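Local coordinates for glucose-6-phosphate isomerase like protein (PDB 1WIW) that probably acts as a sugar-phosphate isomerase of the PGI/PMI family, interconverting glucose 6-phosphate or mannose 6-phosphate with fructose 6-phosphate, at residues 45-57 and 105-118. Sequence-based numbering, arbitrary orientation.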
loop_
_atom_site.group_PDB
_atom_site.type_symbol
_atom_site.label_atom_id
_atom_site.label_comp_id
_atom_site.label_asym_id
_atom_site.label_seq_id
_atom_site.Cartn_x
_atom_site.Cartn_y
_atom_site.Cartn_z
ATOM N N GLY B 45 -13.117 2.628 -2.656
ATOM C CA GLY B 45 -13.503 2.352 -1.283
ATOM C C GLY B 45 -13.782 0.888 -1.001
ATOM O O GLY B 45 -12.916 0.038 -1.202
ATOM N N GLU B 46 -15.001 0.604 -0.541
ATOM C CA GLU B 46 -15.433 -0.748 -0.204
ATOM C C GLU B 46 -15.511 -1.675 -1.409
ATOM O O GLU B 46 -15.760 -2.870 -1.258
ATOM C CB GLU B 46 -16.799 -0.704 0.495
ATOM C CG GLU B 46 -16.757 -0.125 1.914
ATOM C CD GLU B 46 -18.143 0.048 2.533
ATOM O OE1 GLU B 46 -19.097 -0.620 2.070
ATOM O OE2 GLU B 46 -18.270 0.845 3.491
ATOM N N GLY B 47 -15.299 -1.128 -2.603
ATOM C CA GLY B 47 -15.358 -1.950 -3.797
ATOM C C GLY B 47 -14.017 -2.193 -4.474
ATOM O O GLY B 47 -13.917 -3.033 -5.371
ATOM N N GLN B 48 -12.979 -1.480 -4.045
ATOM C CA GLN B 48 -11.664 -1.623 -4.669
ATOM C C GLN B 48 -11.008 -2.997 -4.541
ATOM O O GLN B 48 -10.551 -3.566 -5.532
ATOM C CB GLN B 48 -10.699 -0.568 -4.135
ATOM C CG GLN B 48 -9.348 -0.636 -4.826
ATOM C CD GLN B 48 -8.372 0.398 -4.323
ATOM O OE1 GLN B 48 -8.549 1.600 -4.542
ATOM N NE2 GLN B 48 -7.330 -0.061 -3.640
ATOM N N PHE B 49 -10.950 -3.521 -3.324
ATOM C CA PHE B 49 -10.334 -4.824 -3.095
ATOM C C PHE B 49 -10.991 -5.899 -3.962
ATOM O O PHE B 49 -10.307 -6.709 -4.593
ATOM C CB PHE B 49 -10.449 -5.188 -1.610
ATOM C CG PHE B 49 -9.698 -6.430 -1.218
ATOM C CD1 PHE B 49 -8.341 -6.564 -1.506
ATOM C CD2 PHE B 49 -10.341 -7.454 -0.530
ATOM C CE1 PHE B 49 -7.638 -7.700 -1.111
ATOM C CE2 PHE B 49 -9.650 -8.596 -0.131
ATOM C CZ PHE B 49 -8.295 -8.719 -0.422
ATOM N N ALA B 50 -12.321 -5.892 -3.996
ATOM C CA ALA B 50 -13.081 -6.869 -4.770
ATOM C C ALA B 50 -12.780 -6.752 -6.262
ATOM O O ALA B 50 -12.654 -7.758 -6.964
ATOM C CB ALA B 50 -14.581 -6.678 -4.514
ATOM N N ALA B 51 -12.668 -5.520 -6.746
ATOM C CA ALA B 51 -12.368 -5.287 -8.154
ATOM C C ALA B 51 -11.026 -5.934 -8.497
ATOM O O ALA B 51 -10.890 -6.603 -9.520
ATOM C CB ALA B 51 -12.321 -3.790 -8.443
ATOM N N LEU B 52 -10.038 -5.740 -7.632
ATOM C CA LEU B 52 -8.713 -6.311 -7.859
ATOM C C LEU B 52 -8.719 -7.835 -7.768
ATOM O O LEU B 52 -8.090 -8.510 -8.581
ATOM C CB LEU B 52 -7.705 -5.726 -6.862
ATOM C CG LEU B 52 -7.152 -4.331 -7.198
ATOM C CD1 LEU B 52 -6.305 -4.421 -8.460
ATOM C CD2 LEU B 52 -8.282 -3.329 -7.393
ATOM N N LEU B 53 -9.433 -8.370 -6.782
ATOM C CA LEU B 53 -9.527 -9.817 -6.591
ATOM C C LEU B 53 -10.113 -10.532 -7.793
ATOM O O LEU B 53 -9.708 -11.645 -8.114
ATOM C CB LEU B 53 -10.398 -10.154 -5.378
ATOM C CG LEU B 53 -9.696 -10.390 -4.049
ATOM C CD1 LEU B 53 -8.696 -11.539 -4.175
ATOM C CD2 LEU B 53 -9.004 -9.116 -3.642
ATOM N N SER B 54 -11.085 -9.897 -8.440
ATOM C CA SER B 54 -11.741 -10.478 -9.603
ATOM C C SER B 54 -10.751 -10.703 -10.742
ATOM O O SER B 54 -10.935 -11.592 -11.567
ATOM C CB SER B 54 -12.859 -9.556 -10.088
ATOM O OG SER B 54 -12.313 -8.414 -10.729
ATOM N N GLY B 55 -9.703 -9.890 -10.788
ATOM C CA GLY B 55 -8.718 -10.029 -11.847
ATOM C C GLY B 55 -9.186 -9.423 -13.159
ATOM O O GLY B 55 -8.457 -9.429 -14.151
ATOM N N LEU B 56 -10.411 -8.908 -13.172
ATOM C CA LEU B 56 -10.970 -8.283 -14.370
ATOM C C LEU B 56 -10.164 -7.046 -14.763
ATOM O O LEU B 56 -9.545 -6.402 -13.918
ATOM C CB LEU B 56 -12.420 -7.854 -14.119
ATOM C CG LEU B 56 -13.507 -8.907 -13.925
ATOM C CD1 LEU B 56 -14.801 -8.230 -13.511
ATOM C CD2 LEU B 56 -13.705 -9.685 -15.220
ATOM N N PRO B 57 -10.149 -6.705 -16.061
ATOM C CA PRO B 57 -9.396 -5.513 -16.460
ATOM C C PRO B 57 -10.071 -4.290 -15.838
ATOM O O PRO B 57 -11.259 -4.336 -15.519
ATOM C CB PRO B 57 -9.489 -5.538 -17.985
ATOM C CG PRO B 57 -10.779 -6.254 -18.238
ATOM C CD PRO B 57 -10.729 -7.377 -17.234
ATOM N N PRO B 105 -25.106 -1.233 0.671
ATOM C CA PRO B 105 -24.888 -0.263 1.747
ATOM C C PRO B 105 -23.504 -0.379 2.402
ATOM O O PRO B 105 -22.856 -1.428 2.348
ATOM C CB PRO B 105 -26.043 -0.546 2.716
ATOM C CG PRO B 105 -26.401 -1.979 2.437
ATOM C CD PRO B 105 -26.296 -2.060 0.934
ATOM N N PRO B 106 -23.030 0.715 3.016
ATOM C CA PRO B 106 -21.721 0.726 3.671
ATOM C C PRO B 106 -21.615 -0.337 4.753
ATOM O O PRO B 106 -22.552 -0.554 5.523
ATOM C CB PRO B 106 -21.631 2.139 4.247
ATOM C CG PRO B 106 -22.485 2.945 3.320
ATOM C CD PRO B 106 -23.673 2.037 3.114
ATOM N N SER B 107 -20.465 -0.997 4.798
ATOM C CA SER B 107 -20.197 -2.035 5.784
ATOM C C SER B 107 -18.742 -2.447 5.637
ATOM O O SER B 107 -18.206 -2.467 4.528
ATOM C CB SER B 107 -21.097 -3.255 5.548
ATOM O OG SER B 107 -20.678 -4.362 6.335
ATOM N N PRO B 108 -18.077 -2.760 6.757
ATOM C CA PRO B 108 -16.671 -3.178 6.713
ATOM C C PRO B 108 -16.592 -4.495 5.950
ATOM O O PRO B 108 -15.550 -4.846 5.397
ATOM C CB PRO B 108 -16.312 -3.392 8.184
ATOM C CG PRO B 108 -17.404 -2.687 8.947
ATOM C CD PRO B 108 -18.621 -2.864 8.119
ATOM N N LEU B 109 -17.709 -5.220 5.929
ATOM C CA LEU B 109 -17.777 -6.520 5.261
ATOM C C LEU B 109 -18.250 -6.442 3.807
ATOM O O LEU B 109 -18.330 -7.461 3.116
ATOM C CB LEU B 109 -18.704 -7.458 6.049
ATOM C CG LEU B 109 -18.430 -7.514 7.555
ATOM C CD1 LEU B 109 -19.387 -8.509 8.206
ATOM C CD2 LEU B 109 -16.973 -7.914 7.807
ATOM N N ALA B 110 -18.552 -5.238 3.334
ATOM C CA ALA B 110 -19.019 -5.082 1.963
ATOM C C ALA B 110 -18.092 -5.679 0.888
ATOM O O ALA B 110 -18.562 -6.088 -0.175
ATOM C CB ALA B 110 -19.286 -3.607 1.665
ATOM N N PRO B 111 -16.768 -5.735 1.138
ATOM C CA PRO B 111 -15.904 -6.309 0.100
ATOM C C PRO B 111 -16.368 -7.688 -0.360
ATOM O O PRO B 111 -16.317 -8.004 -1.549
ATOM C CB PRO B 111 -14.537 -6.340 0.771
ATOM C CG PRO B 111 -14.564 -5.066 1.569
ATOM C CD PRO B 111 -15.954 -5.127 2.208
ATOM N N TYR B 112 -16.821 -8.511 0.579
ATOM C CA TYR B 112 -17.312 -9.838 0.222
ATOM C C TYR B 112 -18.528 -9.724 -0.688
ATOM O O TYR B 112 -18.650 -10.459 -1.667
ATOM C CB TYR B 112 -17.695 -10.644 1.470
ATOM C CG TYR B 112 -18.586 -11.849 1.162
ATOM C CD1 TYR B 112 -19.975 -11.726 1.135
ATOM C CD2 TYR B 112 -18.031 -13.090 0.833
ATOM C CE1 TYR B 112 -20.798 -12.813 0.783
ATOM C CE2 TYR B 112 -18.840 -14.179 0.478
ATOM C CZ TYR B 112 -20.222 -14.032 0.454
ATOM O OH TYR B 112 -21.022 -15.094 0.089
ATOM N N ARG B 113 -19.430 -8.803 -0.361
ATOM C CA ARG B 113 -20.642 -8.629 -1.149
ATOM C C ARG B 113 -20.354 -8.102 -2.559
ATOM O O ARG B 113 -21.009 -8.510 -3.522
ATOM C CB ARG B 113 -21.626 -7.730 -0.388
ATOM C CG ARG B 113 -21.970 -8.299 0.995
ATOM C CD ARG B 113 -22.913 -7.412 1.815
ATOM N NE ARG B 113 -23.119 -7.967 3.153
ATOM C CZ ARG B 113 -22.760 -7.362 4.281
ATOM N NH1 ARG B 113 -22.180 -6.169 4.240
ATOM N NH2 ARG B 113 -22.955 -7.960 5.450
ATOM N N TYR B 114 -19.377 -7.210 -2.699
ATOM C CA TYR B 114 -19.038 -6.709 -4.033
ATOM C C TYR B 114 -18.453 -7.853 -4.865
ATOM O O TYR B 114 -18.819 -8.039 -6.029
ATOM C CB TYR B 114 -18.004 -5.574 -3.968
ATOM C CG TYR B 114 -18.561 -4.205 -3.629
ATOM C CD1 TYR B 114 -18.622 -3.759 -2.311
ATOM C CD2 TYR B 114 -19.007 -3.346 -4.634
ATOM C CE1 TYR B 114 -19.114 -2.482 -1.998
ATOM C CE2 TYR B 114 -19.497 -2.073 -4.340
ATOM C CZ TYR B 114 -19.550 -1.646 -3.022
ATOM O OH TYR B 114 -20.033 -0.389 -2.728
ATOM N N LEU B 115 -17.538 -8.613 -4.265
ATOM C CA LEU B 115 -16.900 -9.732 -4.961
ATOM C C LEU B 115 -17.919 -10.779 -5.395
ATOM O O LEU B 115 -17.878 -11.265 -6.528
ATOM C CB LEU B 115 -15.840 -10.392 -4.071
ATOM C CG LEU B 115 -15.157 -11.623 -4.690
ATOM C CD1 LEU B 115 -14.423 -11.242 -5.969
ATOM C CD2 LEU B 115 -14.199 -12.221 -3.695
ATOM N N ARG B 116 -18.830 -11.121 -4.487
ATOM C CA ARG B 116 -19.873 -12.100 -4.772
ATOM C C ARG B 116 -20.675 -11.666 -6.000
ATOM O O ARG B 116 -20.969 -12.472 -6.883
ATOM C CB ARG B 116 -20.794 -12.247 -3.557
ATOM C CG ARG B 116 -22.026 -13.135 -3.770
ATOM C CD ARG B 116 -22.583 -13.597 -2.424
ATOM N NE ARG B 116 -23.826 -14.359 -2.540
ATOM C CZ ARG B 116 -25.031 -13.808 -2.662
ATOM N NH1 ARG B 116 -26.114 -14.578 -2.761
ATOM N NH2 ARG B 116 -25.157 -12.484 -2.677
ATOM N N PHE B 117 -21.014 -10.385 -6.059
ATOM C CA PHE B 117 -21.770 -9.867 -7.192
ATOM C C PHE B 117 -20.976 -10.019 -8.484
ATOM O O PHE B 117 -21.509 -10.499 -9.485
ATOM C CB PHE B 117 -22.133 -8.395 -6.967
ATOM C CG PHE B 117 -22.888 -7.777 -8.114
ATOM C CD1 PHE B 117 -22.215 -7.085 -9.118
ATOM C CD2 PHE B 117 -24.274 -7.901 -8.197
ATOM C CE1 PHE B 117 -22.914 -6.521 -10.191
ATOM C CE2 PHE B 117 -24.982 -7.344 -9.265
ATOM C CZ PHE B 117 -24.301 -6.652 -10.262
ATOM N N LEU B 118 -19.704 -9.622 -8.464
ATOM C CA LEU B 118 -18.853 -9.730 -9.651
ATOM C C LEU B 118 -18.689 -11.165 -10.135
ATOM O O LEU B 118 -18.753 -11.431 -11.333
ATOM C CB LEU B 118 -17.466 -9.128 -9.396
ATOM C CG LEU B 118 -17.355 -7.603 -9.344
ATOM C CD1 LEU B 118 -15.893 -7.192 -9.224
ATOM C CD2 LEU B 118 -17.954 -7.008 -10.609
HETATM O O HOH W 1 -20.733 -0.228 -0.130
#
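Glu46 reaches from the turn after strand 39-45 to the N-terminal end of helix 110-121, where its carboxylate meets the backbone of Ser107. The contact joins two helices of a SIS-type alpha/beta domain, built on a parallel sheet. Strand 39-45 ends at Gly45, and a short turn through Glu46 and Gly47 leads into helix 48-54. The axes of segments 48-54 and 110-118 approach to 8.2 Å and cross at -39°.

Glu46 buries the most surface here. Its chain runs extended beyond CG (chi2 174°), which carries the carboxylate past Ala110 to the loop 105-109. Ser107 N gives a weak, forked hydrogen bond to both oxygens, OE1 and OE2, each at 3.1 Å. OE1 also accepts from a water that lies 2.7 Å from Tyr114 OH. OE2 forms a salt bridge with Arg185, which probably helps to stabilise the negative charge. Ser107 in turn caps the following turn: its OG accepts from Leu109 N and is also hydrogen-bonded to Glu20 OE1.

The Tyr114 ring packs against the residues before helix 48-54, Glu46 and Gly47. Gly47 CA sits over one ring face, 3.9 Å from the centroid, as a CH-pi contact. Ala50 is the small residue where the helices pass closely. Its CB touches Tyr114 CB at 3.6 Å and packs beside Leu115 CB.

Leu118 CD1 lies against Ala50 O and Ser54 CB, and the same side chain packs on Phe66 and Leu68 of strand 64-70 and on Ala41 of strand 39-45. Ser54 OG lies between its own N and carbonyl carbon (chi1 73°). There it donates a hydrogen bond to Ala51 O and accepts from Leu56 N in an ST turn, while Ser54 CB meets Leu118 CD1 at 3.9 Å.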